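Local structure of F420-dependent methylenetetrahydromethanopterin dehydrogenase (Methanopyrus kandleri, 1QV9) at residues G126-F131 against E228-I233. The protein catalyses the reversible, coenzyme F420-dependent interconversion of methenyl- and methylenetetrahydromethanopterin in the pathway of methanogenesis from carbon dioxide. Residues are numbered along the deposited sequence; the frame is centred on the assembly and turned at random.
Sequences GARREF and ERYVPI
Arg128 and Tyr230 form a stacked cation-pi pair that fastens the loop ahead of helix 134-150 to the first turns of helix 227-257, at one end of the helix bundle. The pair illustrates how one aromatic ring can serve two partners, a cation over its face and a carboxylate at its rim. Followed outward from CB, the Arg128 chain bends at chi2 (-73°), which lays the rest of it across the ring face: CG lies 3.7 Å from Tyr230 CD2, CD rests on Tyr230 CE2, and NE lies 3.5 Å from Tyr230 CD2, over the ring face, while donating a hydrogen bond to Gly220 O. Arg128 CZ lies 3.6 Å from the centroid of the Tyr230 ring, with the planes only 5° apart, and at the tip NH1 covers Tyr230 CD1 and NH2 approaches Tyr230 CZ. A leucine in place of Tyr230 would probably leave the guanidinium without its flat support and Glu130 without its phenolic donor. Beside this pair, Glu130 CB packs on Val231 CG2 at 3.7 Å, and Val231 in turn meets Phe278 of a second subunit. The Glu130 carboxylate stands 67° to the ring plane, and its OE1 accepts a hydrogen bond from Tyr230 OH on its syn side at 2.6 Å, the donor tilted somewhat out of the carboxylate plane.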
# COMPACT_ATOMS: atom_id res chain seq x y z
N GLY A 126 -15.29 8.79 -18.15
CA GLY A 126 -15.79 7.70 -19.02
C GLY A 126 -17.30 7.66 -19.02
O GLY A 126 -17.92 6.72 -18.50
N ALA A 127 -17.89 8.65 -19.68
CA ALA A 127 -19.32 8.86 -19.68
C ALA A 127 -20.21 7.97 -20.55
O ALA A 127 -20.93 8.47 -21.42
CB ALA A 127 -19.60 10.35 -19.97
N ARG A 128 -20.14 6.67 -20.31
CA ARG A 128 -21.03 5.72 -20.98
C ARG A 128 -21.99 5.23 -19.92
O ARG A 128 -21.58 4.89 -18.80
CB ARG A 128 -20.26 4.53 -21.54
CG ARG A 128 -19.51 4.84 -22.82
CD ARG A 128 -20.51 4.97 -23.99
NE ARG A 128 -19.83 4.87 -25.28
CZ ARG A 128 -20.48 4.79 -26.44
NH1 ARG A 128 -19.80 4.69 -27.58
NH2 ARG A 128 -21.80 4.82 -26.45
N ARG A 129 -23.28 5.17 -20.24
CA ARG A 129 -24.30 4.73 -19.29
C ARG A 129 -24.05 3.36 -18.60
O ARG A 129 -24.44 3.15 -17.45
CB ARG A 129 -25.70 4.73 -19.98
CG ARG A 129 -26.83 4.32 -19.08
CD ARG A 129 -28.21 4.47 -19.75
NE ARG A 129 -28.59 5.87 -19.93
CZ ARG A 129 -28.37 6.57 -21.04
NH1 ARG A 129 -28.74 7.85 -21.10
NH2 ARG A 129 -27.80 6.00 -22.09
N GLU A 130 -23.41 2.44 -19.31
CA GLU A 130 -23.15 1.12 -18.75
C GLU A 130 -22.10 1.12 -17.64
O GLU A 130 -21.97 0.14 -16.94
CB GLU A 130 -22.65 0.18 -19.85
CG GLU A 130 -23.62 -0.05 -21.01
CD GLU A 130 -23.45 0.93 -22.18
OE1 GLU A 130 -23.80 0.53 -23.33
OE2 GLU A 130 -23.00 2.09 -21.99
N PHE A 131 -21.40 2.23 -17.48
CA PHE A 131 -20.31 2.31 -16.50
C PHE A 131 -20.45 3.48 -15.56
O PHE A 131 -20.30 3.34 -14.33
CB PHE A 131 -18.99 2.48 -17.26
CG PHE A 131 -17.80 2.70 -16.36
CD1 PHE A 131 -17.32 1.67 -15.57
CD2 PHE A 131 -17.18 3.95 -16.30
CE1 PHE A 131 -16.21 1.85 -14.71
CE2 PHE A 131 -16.07 4.13 -15.44
CZ PHE A 131 -15.60 3.09 -14.67
N GLU A 228 -18.95 -4.23 -25.95
CA GLU A 228 -18.01 -5.19 -25.37
C GLU A 228 -16.61 -4.61 -25.34
O GLU A 228 -15.74 -5.13 -24.65
CB GLU A 228 -17.99 -6.50 -26.17
CG GLU A 228 -19.28 -7.32 -26.08
CD GLU A 228 -19.18 -8.65 -26.82
OE1 GLU A 228 -20.19 -9.40 -26.83
OE2 GLU A 228 -18.11 -8.95 -27.40
N ARG A 229 -16.38 -3.57 -26.13
CA ARG A 229 -15.10 -2.90 -26.17
C ARG A 229 -15.14 -1.54 -25.45
O ARG A 229 -14.23 -1.25 -24.67
CB ARG A 229 -14.65 -2.65 -27.62
CG ARG A 229 -14.24 -3.92 -28.37
CD ARG A 229 -13.97 -3.59 -29.83
NE ARG A 229 -12.70 -2.90 -30.06
CZ ARG A 229 -11.51 -3.50 -30.11
NH1 ARG A 229 -10.41 -2.78 -30.34
NH2 ARG A 229 -11.40 -4.81 -29.94
N TYR A 230 -16.16 -0.72 -25.69
CA TYR A 230 -16.14 0.59 -25.03
C TYR A 230 -16.36 0.58 -23.52
O TYR A 230 -15.89 1.49 -22.87
CB TYR A 230 -17.07 1.64 -25.70
CG TYR A 230 -18.57 1.43 -25.65
CD1 TYR A 230 -19.30 1.26 -26.85
CD2 TYR A 230 -19.29 1.50 -24.46
CE1 TYR A 230 -20.69 1.17 -26.84
CE2 TYR A 230 -20.68 1.41 -24.44
CZ TYR A 230 -21.38 1.24 -25.64
OH TYR A 230 -22.75 1.18 -25.62
N VAL A 231 -17.06 -0.41 -22.97
CA VAL A 231 -17.24 -0.39 -21.50
C VAL A 231 -15.85 -0.60 -20.83
O VAL A 231 -15.49 0.18 -19.90
CB VAL A 231 -18.27 -1.45 -21.01
CG1 VAL A 231 -18.38 -1.45 -19.47
CG2 VAL A 231 -19.64 -1.11 -21.61
N PRO A 232 -15.06 -1.61 -21.25
CA PRO A 232 -13.73 -1.82 -20.66
C PRO A 232 -12.86 -0.59 -20.92
O PRO A 232 -12.07 -0.16 -20.05
CB PRO A 232 -13.17 -3.03 -21.41
CG PRO A 232 -14.40 -3.84 -21.69
CD PRO A 232 -15.46 -2.81 -22.05
N ILE A 233 -12.96 0.01 -22.11
CA ILE A 233 -12.15 1.17 -22.38
C ILE A 233 -12.45 2.33 -21.41
O ILE A 233 -11.49 2.89 -20.82
CB ILE A 233 -12.33 1.64 -23.88
CG1 ILE A 233 -11.71 0.56 -24.79
CG2 ILE A 233 -11.67 3.00 -24.11
CD1 ILE A 233 -11.99 0.80 -26.28